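Local coordinates for orotidine 5'-phosphate decarboxylase (Streptomyces avermitilis, PDB 3V75), which probably catalyses the decarboxylation of orotidine 5'-phosphate to UMP, the last step of de novo UMP biosynthesis, at residues A112-I123 with L141-L152; R38-H48 with H78-F89. One frame throughout, in Å; residues are numbered along the deposited sequence.

Contact 1 (A112-I123 with L141-L152); sequences ALVVMDAKRGDI and LFSDALTVSPYL
Thr-147 OG1 is held by three groups: it donates to Asp-117 OD1 at 2.7 Å and accepts from Lys-119 N at 2.9 Å, with a weak third bond from Ala-118 N. A threonine suits the place because its hydroxyl, set between its own backbone N and carbonyl carbon (chi1 61°), gives to a carboxylate and takes from amides. Thr-147 OG1 and Lys-119 NZ meet Asp-117 OD1 from opposite faces of the carboxylate, the lysine as a 2.9 Å salt bridge; Lys-119 also pairs with Asp-122 of the second subunit, and Asp-117 OD2 with Lys-83. With an alanine here in place of Asp-117, the Thr-147 hydroxyl would probably lose its acceptor, Lys-83 its carboxylate partner, and Lys-119 one of its two carboxylates. Between Met-116 and Arg-120 a beta bulge shifts the parallel pairing by two residues. On the face that Met-116 shares with Leu-146, the selenomethionine lays CG against Leu-146 CD1 at 3.8 Å. Asp-144 OD2 turns its anti lone pair to Val-114 N (2.9 Å). Neighbouring parallel strands joined through helix 124-134 make a right-handed beta-alpha-beta unit of the TIM barrel, whose strand 113-120 carries Lys-119, the predicted proton donor.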
loop_
_atom_site.group_PDB
_atom_site.type_symbol
_atom_site.label_atom_id
_atom_site.label_comp_id
_atom_site.label_asym_id
_atom_site.label_seq_id
_atom_site.Cartn_x
_atom_site.Cartn_y
_atom_site.Cartn_z
ATOM N N ALA A 112 -15.820 -18.758 4.399
ATOM C CA ALA A 112 -15.241 -17.712 5.234
ATOM C C ALA A 112 -15.215 -16.397 4.449
ATOM O O ALA A 112 -15.021 -16.419 3.221
ATOM C CB ALA A 112 -13.851 -18.064 5.643
ATOM N N LEU A 113 -15.443 -15.278 5.129
ATOM C CA LEU A 113 -15.218 -13.976 4.510
ATOM C C LEU A 113 -13.732 -13.732 4.505
ATOM O O LEU A 113 -13.026 -14.193 5.404
ATOM C CB LEU A 113 -15.938 -12.884 5.303
ATOM C CG LEU A 113 -17.465 -13.059 5.296
ATOM C CD1 LEU A 113 -18.110 -11.986 6.156
ATOM C CD2 LEU A 113 -18.008 -12.947 3.873
ATOM N N VAL A 114 -13.242 -12.987 3.523
ATOM C CA VAL A 114 -11.825 -12.639 3.456
ATOM C C VAL A 114 -11.637 -11.128 3.415
ATOM O O VAL A 114 -12.152 -10.450 2.515
ATOM C CB VAL A 114 -11.154 -13.280 2.227
ATOM C CG1 VAL A 114 -9.700 -12.776 2.059
ATOM C CG2 VAL A 114 -11.179 -14.820 2.372
ATOM N N VAL A 115 -10.892 -10.625 4.388
ATOM C CA VAL A 115 -10.471 -9.246 4.419
ATOM C C VAL A 115 -9.038 -9.224 3.946
ATOM O O VAL A 115 -8.135 -9.737 4.629
ATOM C CB VAL A 115 -10.552 -8.672 5.854
ATOM C CG1 VAL A 115 -9.945 -7.261 5.897
ATOM C CG2 VAL A 115 -11.991 -8.692 6.314
HETATM N N MSE A 116 -8.803 -8.627 2.778
HETATM C CA MSE A 116 -7.451 -8.550 2.250
HETATM C C MSE A 116 -6.716 -7.421 2.980
HETATM O O MSE A 116 -7.047 -6.226 2.807
HETATM C CB MSE A 116 -7.482 -8.292 0.755
HETATM C CG MSE A 116 -6.100 -8.010 0.188
HETATM SE SE MSE A 116 -4.928 -9.588 0.209
HETATM C CE MSE A 116 -5.972 -10.689 -0.973
ATOM N N ASP A 117 -5.714 -7.751 3.798
ATOM C CA ASP A 117 -4.964 -6.695 4.467
ATOM C C ASP A 117 -3.753 -6.323 3.624
ATOM O O ASP A 117 -2.668 -6.940 3.693
ATOM C CB ASP A 117 -4.566 -7.102 5.895
ATOM C CG ASP A 117 -4.160 -5.941 6.725
ATOM O OD1 ASP A 117 -3.928 -4.824 6.166
ATOM O OD2 ASP A 117 -4.061 -6.077 7.973
ATOM N N ALA A 118 -3.973 -5.314 2.781
ATOM C CA ALA A 118 -2.965 -4.861 1.822
ATOM C C ALA A 118 -2.656 -3.361 1.987
ATOM O O ALA A 118 -1.693 -2.838 1.390
ATOM C CB ALA A 118 -3.441 -5.161 0.410
ATOM N N LYS A 119 -3.460 -2.674 2.803
ATOM C CA LYS A 119 -3.224 -1.248 3.129
ATOM C C LYS A 119 -2.843 -0.428 1.896
ATOM O O LYS A 119 -1.810 0.252 1.865
ATOM C CB LYS A 119 -2.204 -1.088 4.264
ATOM C CG LYS A 119 -2.714 -1.696 5.592
ATOM C CD LYS A 119 -1.729 -1.378 6.711
ATOM C CE LYS A 119 -2.164 -2.025 8.066
ATOM N NZ LYS A 119 -2.104 -3.536 7.996
ATOM N N ARG A 120 -3.697 -0.509 0.876
ATOM C CA ARG A 120 -3.418 0.231 -0.375
ATOM C C ARG A 120 -3.953 1.642 -0.273
ATOM O O ARG A 120 -4.944 1.918 0.413
ATOM C CB ARG A 120 -4.076 -0.471 -1.575
ATOM C CG ARG A 120 -3.633 -1.936 -1.749
ATOM C CD ARG A 120 -2.109 -2.054 -1.892
ATOM N NE ARG A 120 -1.709 -3.327 -2.536
ATOM C CZ ARG A 120 -0.858 -4.244 -2.050
ATOM N NH1 ARG A 120 -0.301 -4.085 -0.837
ATOM N NH2 ARG A 120 -0.577 -5.310 -2.797
ATOM N N GLY A 121 -3.340 2.547 -1.019
ATOM C CA GLY A 121 -3.848 3.911 -1.047
ATOM C C GLY A 121 -3.168 4.683 -2.161
ATOM O O GLY A 121 -1.945 4.873 -2.125
ATOM N N ASP A 122 -3.949 5.117 -3.149
ATOM C CA ASP A 122 -3.407 5.893 -4.261
ATOM C C ASP A 122 -4.543 6.775 -4.829
ATOM O O ASP A 122 -5.585 6.942 -4.175
ATOM C CB ASP A 122 -2.797 4.959 -5.322
ATOM C CG ASP A 122 -1.592 5.574 -6.037
ATOM O OD1 ASP A 122 -1.703 6.749 -6.494
ATOM O OD2 ASP A 122 -0.532 4.906 -6.121
ATOM N N ILE A 123 -4.350 7.327 -6.024
ATOM C CA ILE A 123 -5.230 8.375 -6.538
ATOM C C ILE A 123 -5.865 7.950 -7.860
ATOM O O ILE A 123 -5.215 7.287 -8.695
ATOM C CB ILE A 123 -4.335 9.621 -6.798
ATOM C CG1 ILE A 123 -3.969 10.264 -5.438
ATOM C CG2 ILE A 123 -4.910 10.615 -7.754
ATOM C CD1 ILE A 123 -2.592 11.046 -5.588
ATOM N N LEU A 141 -7.769 -11.889 -7.234
ATOM C CA LEU A 141 -7.626 -11.581 -5.782
ATOM C C LEU A 141 -8.906 -11.065 -5.103
ATOM O O LEU A 141 -8.830 -10.438 -4.030
ATOM C CB LEU A 141 -6.440 -10.650 -5.506
ATOM C CG LEU A 141 -5.066 -11.217 -5.872
ATOM C CD1 LEU A 141 -4.064 -10.090 -6.158
ATOM C CD2 LEU A 141 -4.563 -12.053 -4.705
ATOM N N PHE A 142 -10.072 -11.315 -5.720
ATOM C CA PHE A 142 -11.339 -10.791 -5.192
ATOM C C PHE A 142 -11.506 -11.166 -3.726
ATOM O O PHE A 142 -11.458 -12.354 -3.383
ATOM C CB PHE A 142 -12.552 -11.322 -5.963
ATOM C CG PHE A 142 -13.893 -10.806 -5.439
ATOM C CD1 PHE A 142 -14.116 -9.451 -5.252
ATOM C CD2 PHE A 142 -14.930 -11.685 -5.157
ATOM C CE1 PHE A 142 -15.349 -8.964 -4.777
ATOM C CE2 PHE A 142 -16.190 -11.204 -4.729
ATOM C CZ PHE A 142 -16.380 -9.856 -4.503
ATOM N N SER A 143 -11.737 -10.162 -2.894
ATOM C CA SER A 143 -11.879 -10.326 -1.451
ATOM C C SER A 143 -13.154 -9.612 -0.997
ATOM O O SER A 143 -13.653 -8.706 -1.673
ATOM C CB SER A 143 -10.650 -9.732 -0.740
ATOM O OG SER A 143 -9.450 -10.386 -1.160
ATOM N N ASP A 144 -13.682 -9.994 0.165
ATOM C CA ASP A 144 -14.905 -9.372 0.658
ATOM C C ASP A 144 -14.672 -7.964 1.180
ATOM O O ASP A 144 -15.595 -7.151 1.228
ATOM C CB ASP A 144 -15.493 -10.257 1.750
ATOM C CG ASP A 144 -15.888 -11.580 1.194
ATOM O OD1 ASP A 144 -16.894 -11.610 0.436
ATOM O OD2 ASP A 144 -15.172 -12.597 1.427
ATOM N N ALA A 145 -13.442 -7.662 1.578
ATOM C CA ALA A 145 -13.082 -6.290 1.930
ATOM C C ALA A 145 -11.598 -6.066 1.748
ATOM O O ALA A 145 -10.831 -7.028 1.627
ATOM C CB ALA A 145 -13.512 -5.952 3.381
ATOM N N LEU A 146 -11.188 -4.795 1.754
ATOM C CA LEU A 146 -9.794 -4.432 1.543
ATOM C C LEU A 146 -9.423 -3.398 2.573
ATOM O O LEU A 146 -10.182 -2.442 2.787
ATOM C CB LEU A 146 -9.647 -3.819 0.139
ATOM C CG LEU A 146 -8.273 -3.274 -0.228
ATOM C CD1 LEU A 146 -7.167 -4.358 -0.287
ATOM C CD2 LEU A 146 -8.381 -2.458 -1.579
ATOM N N THR A 147 -8.257 -3.537 3.202
ATOM C CA THR A 147 -7.762 -2.455 4.052
ATOM C C THR A 147 -7.099 -1.397 3.156
ATOM O O THR A 147 -6.336 -1.721 2.214
ATOM C CB THR A 147 -6.751 -2.931 5.147
ATOM O OG1 THR A 147 -5.613 -3.514 4.507
ATOM C CG2 THR A 147 -7.412 -3.975 6.103
ATOM N N VAL A 148 -7.366 -0.131 3.488
ATOM C CA VAL A 148 -6.835 1.013 2.720
ATOM C C VAL A 148 -6.311 2.084 3.641
ATOM O O VAL A 148 -6.795 2.258 4.776
ATOM C CB VAL A 148 -7.897 1.627 1.753
ATOM C CG1 VAL A 148 -8.301 0.595 0.694
ATOM C CG2 VAL A 148 -9.151 2.099 2.523
ATOM N N SER A 149 -5.312 2.807 3.161
ATOM C CA SER A 149 -4.664 3.845 3.956
ATOM C C SER A 149 -5.177 5.192 3.391
ATOM O O SER A 149 -5.305 5.348 2.163
ATOM C CB SER A 149 -3.149 3.641 3.805
ATOM O OG SER A 149 -2.349 4.503 4.613
ATOM N N PRO A 150 -5.582 6.127 4.249
ATOM C CA PRO A 150 -6.145 7.388 3.732
ATOM C C PRO A 150 -5.170 8.550 3.803
ATOM O O PRO A 150 -5.666 9.687 3.919
ATOM C CB PRO A 150 -7.319 7.619 4.649
ATOM C CG PRO A 150 -6.766 7.130 6.023
ATOM C CD PRO A 150 -5.908 5.919 5.677
ATOM N N TYR A 151 -3.865 8.348 3.689
ATOM C CA TYR A 151 -2.916 9.454 3.754
ATOM C C TYR A 151 -3.214 10.528 2.671
ATOM O O TYR A 151 -2.954 11.721 2.858
ATOM C CB TYR A 151 -1.435 8.969 3.663
ATOM C CG TYR A 151 -0.421 10.055 3.856
ATOM C CD1 TYR A 151 -0.016 10.479 5.177
ATOM C CD2 TYR A 151 0.145 10.744 2.785
ATOM C CE1 TYR A 151 0.907 11.501 5.353
ATOM C CE2 TYR A 151 1.051 11.785 2.955
ATOM C CZ TYR A 151 1.491 12.164 4.292
ATOM O OH TYR A 151 2.365 13.238 4.435
ATOM N N LEU A 152 -3.719 10.070 1.521
ATOM C CA LEU A 152 -3.994 10.986 0.401
ATOM C C LEU A 152 -5.389 11.631 0.520
ATOM O O LEU A 152 -5.778 12.445 -0.337
ATOM C CB LEU A 152 -3.821 10.246 -0.933
ATOM C CG LEU A 152 -2.434 9.638 -1.087
ATOM C CD1 LEU A 152 -2.356 8.738 -2.319
ATOM C CD2 LEU A 152 -1.373 10.726 -1.210
HETATM O O HOH W 1 -16.479 -15.143 1.291
#

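Contact 2 (R38-H48 with H78-F89); sequences RGPLCVGIDPH and HVAVFKPQSAFF
Val-79 O takes an N-H from Arg-38 NH1 at 2.9 Å, the acceptor lying in the guanidinium plane; the extended arginine also reaches Gly-76 O and Ala-110 O. The small Ala-80 fits its methyl CB against Gly-39 O (3.3 Å), and a water joins Ala-80 N to that same carbonyl. Val-81 begins the parallel pairing, its CG1 on Cys-42 SG at 3.6 Å. On the face of the sheet toward helix 61-75, Phe-82 offers its ring face to Ile-45 CD1, a CH-pi contact 4.2 Å from the centroid. Lys-83 bonds through its backbone to Val-43 and Ile-45, and its chain bends to Asp-117; one water touches both Lys-83 NZ and Asp-46 OD1, while OD2 of Asp-46 bonds to Ser-270 OG. Pro-84 packs on Ile-45, a proline being tolerated because the amides of Lys-83 and Gln-85 make the bonds to strand 42-45. Gln-85 N bonds to Ile-45 O; its OE1 caps the next helix, accepting from Ala-87 N at 2.9 Å. Phe-88 takes His-48 CB and the edge of the imidazole on its face, ring planes 75° apart, because His-48 CG sits between its backbone N and carbonyl carbon (chi1 46°). Phe-89 turns a ring face to Pro-47 CG. These are the first two strands of a TIM barrel, with Gln-85 beside Lys-119, the predicted proton donor.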
loop_
_atom_site.group_PDB
_atom_site.type_symbol
_atom_site.label_atom_id
_atom_site.label_comp_id
_atom_site.label_asym_id
_atom_site.label_seq_id
_atom_site.Cartn_x
_atom_site.Cartn_y
_atom_site.Cartn_z
ATOM N N ARG A 38 -20.967 -18.043 12.781
ATOM C CA ARG A 38 -19.736 -18.769 13.061
ATOM C C ARG A 38 -19.005 -18.256 14.292
ATOM O O ARG A 38 -18.024 -18.881 14.724
ATOM C CB ARG A 38 -18.790 -18.702 11.853
ATOM C CG ARG A 38 -19.314 -19.450 10.648
ATOM C CD ARG A 38 -18.273 -19.481 9.566
ATOM N NE ARG A 38 -18.690 -20.322 8.440
ATOM C CZ ARG A 38 -17.873 -20.700 7.454
ATOM N NH1 ARG A 38 -16.590 -20.315 7.462
ATOM N NH2 ARG A 38 -18.330 -21.492 6.475
ATOM N N GLY A 39 -19.441 -17.110 14.814
ATOM C CA GLY A 39 -18.820 -16.518 15.996
ATOM C C GLY A 39 -17.992 -15.296 15.629
ATOM O O GLY A 39 -17.518 -15.147 14.477
ATOM N N PRO A 40 -17.812 -14.393 16.597
ATOM C CA PRO A 40 -17.155 -13.113 16.315
ATOM C C PRO A 40 -15.616 -13.232 16.331
ATOM O O PRO A 40 -14.954 -12.858 17.310
ATOM C CB PRO A 40 -17.669 -12.196 17.438
ATOM C CG PRO A 40 -17.913 -13.156 18.569
ATOM C CD PRO A 40 -18.397 -14.447 17.942
ATOM N N LEU A 41 -15.050 -13.671 15.222
ATOM C CA LEU A 41 -13.618 -13.838 15.154
ATOM C C LEU A 41 -13.128 -13.731 13.716
ATOM O O LEU A 41 -13.741 -14.289 12.797
ATOM C CB LEU A 41 -13.222 -15.212 15.711
ATOM C CG LEU A 41 -11.700 -15.501 15.762
ATOM C CD1 LEU A 41 -11.066 -14.557 16.727
ATOM C CD2 LEU A 41 -11.405 -16.961 16.130
ATOM N N CYS A 42 -12.003 -13.035 13.549
ATOM C CA CYS A 42 -11.249 -13.014 12.304
ATOM C C CYS A 42 -9.872 -13.589 12.613
ATOM O O CYS A 42 -9.241 -13.184 13.593
ATOM C CB CYS A 42 -11.092 -11.552 11.850
ATOM S SG CYS A 42 -10.114 -11.345 10.362
ATOM N N VAL A 43 -9.412 -14.529 11.798
ATOM C CA VAL A 43 -8.101 -15.143 12.020
ATOM C C VAL A 43 -7.152 -14.655 10.952
ATOM O O VAL A 43 -7.455 -14.751 9.747
ATOM C CB VAL A 43 -8.188 -16.694 12.018
ATOM C CG1 VAL A 43 -6.784 -17.311 12.116
ATOM C CG2 VAL A 43 -9.067 -17.181 13.167
ATOM N N GLY A 44 -6.006 -14.122 11.350
ATOM C CA GLY A 44 -5.023 -13.678 10.371
ATOM C C GLY A 44 -4.455 -14.865 9.616
ATOM O O GLY A 44 -4.350 -15.989 10.146
ATOM N N ILE A 45 -4.078 -14.654 8.356
ATOM C CA ILE A 45 -3.262 -15.656 7.673
ATOM C C ILE A 45 -1.928 -14.944 7.464
ATOM O O ILE A 45 -1.771 -14.105 6.537
ATOM C CB ILE A 45 -3.868 -16.121 6.348
ATOM C CG1 ILE A 45 -5.308 -16.589 6.553
ATOM C CG2 ILE A 45 -3.013 -17.236 5.721
ATOM C CD1 ILE A 45 -5.996 -17.153 5.271
ATOM N N ASP A 46 -0.974 -15.242 8.357
ATOM C CA ASP A 46 0.230 -14.441 8.531
ATOM C C ASP A 46 1.487 -15.296 8.412
ATOM O O ASP A 46 2.130 -15.607 9.428
ATOM C CB ASP A 46 0.218 -13.791 9.929
ATOM C CG ASP A 46 -0.900 -12.812 10.090
ATOM O OD1 ASP A 46 -1.143 -12.015 9.172
ATOM O OD2 ASP A 46 -1.589 -12.842 11.131
ATOM N N PRO A 47 1.831 -15.734 7.192
ATOM C CA PRO A 47 2.953 -16.670 7.028
ATOM C C PRO A 47 4.288 -15.922 7.035
ATOM O O PRO A 47 5.047 -15.971 6.044
ATOM C CB PRO A 47 2.694 -17.314 5.652
ATOM C CG PRO A 47 1.920 -16.207 4.905
ATOM C CD PRO A 47 1.027 -15.584 5.969
ATOM N N HIS A 48 4.588 -15.219 8.120
ATOM C CA HIS A 48 5.924 -14.630 8.245
ATOM C C HIS A 48 6.954 -15.682 8.605
ATOM O O HIS A 48 6.614 -16.796 9.045
ATOM C CB HIS A 48 5.967 -13.446 9.225
ATOM C CG HIS A 48 5.274 -13.680 10.526
ATOM N ND1 HIS A 48 5.766 -14.534 11.499
ATOM C CD2 HIS A 48 4.148 -13.125 11.043
ATOM C CE1 HIS A 48 4.967 -14.497 12.553
ATOM N NE2 HIS A 48 3.970 -13.659 12.299
ATOM N N HIS A 78 -14.965 -22.965 9.609
ATOM C CA HIS A 78 -15.260 -22.738 11.023
ATOM C C HIS A 78 -15.165 -21.325 11.463
ATOM O O HIS A 78 -15.796 -20.940 12.442
ATOM C CB HIS A 78 -14.378 -23.646 11.885
ATOM C CG HIS A 78 -14.490 -25.072 11.454
ATOM N ND1 HIS A 78 -15.676 -25.780 11.559
ATOM C CD2 HIS A 78 -13.621 -25.886 10.811
ATOM C CE1 HIS A 78 -15.519 -26.982 11.022
ATOM N NE2 HIS A 78 -14.283 -27.075 10.558
ATOM N N VAL A 79 -14.421 -20.511 10.740
ATOM C CA VAL A 79 -14.239 -19.121 11.186
ATOM C C VAL A 79 -15.015 -18.152 10.331
ATOM O O VAL A 79 -15.203 -18.383 9.121
ATOM C CB VAL A 79 -12.741 -18.629 11.227
ATOM C CG1 VAL A 79 -11.886 -19.522 12.159
ATOM C CG2 VAL A 79 -12.156 -18.536 9.828
ATOM N N ALA A 80 -15.511 -17.100 10.977
ATOM C CA ALA A 80 -16.307 -16.092 10.266
ATOM C C ALA A 80 -15.487 -15.393 9.176
ATOM O O ALA A 80 -15.978 -15.194 8.054
ATOM C CB ALA A 80 -16.886 -15.063 11.221
ATOM N N VAL A 81 -14.256 -15.009 9.502
ATOM C CA VAL A 81 -13.464 -14.147 8.631
ATOM C C VAL A 81 -12.007 -14.578 8.697
ATOM O O VAL A 81 -11.515 -14.960 9.778
ATOM C CB VAL A 81 -13.538 -12.665 9.113
ATOM C CG1 VAL A 81 -12.923 -11.698 8.085
ATOM C CG2 VAL A 81 -14.973 -12.261 9.439
ATOM N N PHE A 82 -11.300 -14.505 7.569
ATOM C CA PHE A 82 -9.830 -14.559 7.560
ATOM C C PHE A 82 -9.256 -13.242 7.120
ATOM O O PHE A 82 -9.892 -12.523 6.325
ATOM C CB PHE A 82 -9.319 -15.542 6.518
ATOM C CG PHE A 82 -9.461 -16.984 6.897
ATOM C CD1 PHE A 82 -8.743 -17.515 7.985
ATOM C CD2 PHE A 82 -10.223 -17.844 6.119
ATOM C CE1 PHE A 82 -8.825 -18.878 8.293
ATOM C CE2 PHE A 82 -10.293 -19.211 6.405
ATOM C CZ PHE A 82 -9.612 -19.728 7.514
ATOM N N LYS A 83 -8.039 -12.936 7.559
ATOM C CA LYS A 83 -7.350 -11.729 7.104
ATOM C C LYS A 83 -5.944 -12.082 6.662
ATOM O O LYS A 83 -5.009 -12.066 7.460
ATOM C CB LYS A 83 -7.338 -10.663 8.200
ATOM C CG LYS A 83 -6.691 -9.335 7.748
ATOM C CD LYS A 83 -6.862 -8.225 8.767
ATOM C CE LYS A 83 -5.928 -8.356 9.972
ATOM N NZ LYS A 83 -4.481 -8.201 9.642
ATOM N N PRO A 84 -5.768 -12.433 5.382
ATOM C CA PRO A 84 -4.390 -12.605 4.909
ATOM C C PRO A 84 -3.671 -11.273 4.905
ATOM O O PRO A 84 -4.266 -10.258 4.534
ATOM C CB PRO A 84 -4.550 -13.103 3.466
ATOM C CG PRO A 84 -5.951 -12.690 3.089
ATOM C CD PRO A 84 -6.772 -12.669 4.335
ATOM N N GLN A 85 -2.395 -11.279 5.286
ATOM C CA GLN A 85 -1.555 -10.083 5.207
ATOM C C GLN A 85 -0.717 -10.194 3.941
ATOM O O GLN A 85 0.192 -11.001 3.848
ATOM C CB GLN A 85 -0.669 -9.944 6.463
ATOM C CG GLN A 85 0.421 -8.887 6.385
ATOM C CD GLN A 85 -0.098 -7.572 5.844
ATOM O OE1 GLN A 85 0.261 -7.172 4.710
ATOM N NE2 GLN A 85 -0.940 -6.895 6.617
ATOM N N SER A 86 -1.054 -9.343 2.967
ATOM C CA SER A 86 -0.458 -9.396 1.638
ATOM C C SER A 86 1.072 -9.367 1.676
ATOM O O SER A 86 1.711 -10.047 0.869
ATOM C CB SER A 86 -0.971 -8.205 0.815
ATOM O OG SER A 86 -0.572 -8.342 -0.531
ATOM N N ALA A 87 1.665 -8.576 2.566
ATOM C CA ALA A 87 3.121 -8.418 2.537
ATOM C C ALA A 87 3.874 -9.737 2.654
ATOM O O ALA A 87 4.935 -9.918 2.074
ATOM C CB ALA A 87 3.597 -7.454 3.640
ATOM N N PHE A 88 3.326 -10.657 3.456
ATOM C CA PHE A 88 4.020 -11.923 3.700
ATOM C C PHE A 88 4.009 -12.835 2.473
ATOM O O PHE A 88 4.820 -13.745 2.380
ATOM C CB PHE A 88 3.438 -12.641 4.926
ATOM C CG PHE A 88 3.549 -11.823 6.193
ATOM C CD1 PHE A 88 4.744 -11.205 6.536
ATOM C CD2 PHE A 88 2.465 -11.688 7.050
ATOM C CE1 PHE A 88 4.828 -10.433 7.743
ATOM C CE2 PHE A 88 2.563 -10.942 8.208
ATOM C CZ PHE A 88 3.737 -10.319 8.532
ATOM N N PHE A 89 3.084 -12.578 1.545
ATOM C CA PHE A 89 3.021 -13.286 0.268
ATOM C C PHE A 89 3.884 -12.527 -0.773
ATOM O O PHE A 89 4.621 -13.132 -1.549
ATOM C CB PHE A 89 1.551 -13.373 -0.185
ATOM C CG PHE A 89 0.691 -14.190 0.724
ATOM C CD1 PHE A 89 0.419 -15.535 0.430
ATOM C CD2 PHE A 89 0.183 -13.634 1.892
ATOM C CE1 PHE A 89 -0.366 -16.319 1.280
ATOM C CE2 PHE A 89 -0.618 -14.408 2.758
ATOM C CZ PHE A 89 -0.891 -15.766 2.442
HETATM O O HOH W 2 -15.573 -17.244 13.813
HETATM O O HOH W 3 -17.982 -21.858 13.671
HETATM O O HOH W 4 -3.324 -10.522 8.784
#

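In the fold
Both contacts are buried and belong to one closed parallel barrel: contact 2 pairs its first and second strands, contact 1 its third and fourth. Strands 81-84 and 113-120 are themselves neighbours, so the two contacts meet directly, sharing a salt bridge and a probable backbone bond between Leu-113 O and Phe-82 N. Their chemistry differs with place. Contact 1 gathers its central polar cluster toward the C-terminal ends of the strands, around the predicted proton donor and close to the second subunit. Contact 2 relies more on aromatic and aliphatic packing against the surrounding helices, with charges at Arg-38, Asp-46 and Lys-83. Each also touches the second subunit, contact 1 more extensively and partly through salt bridges.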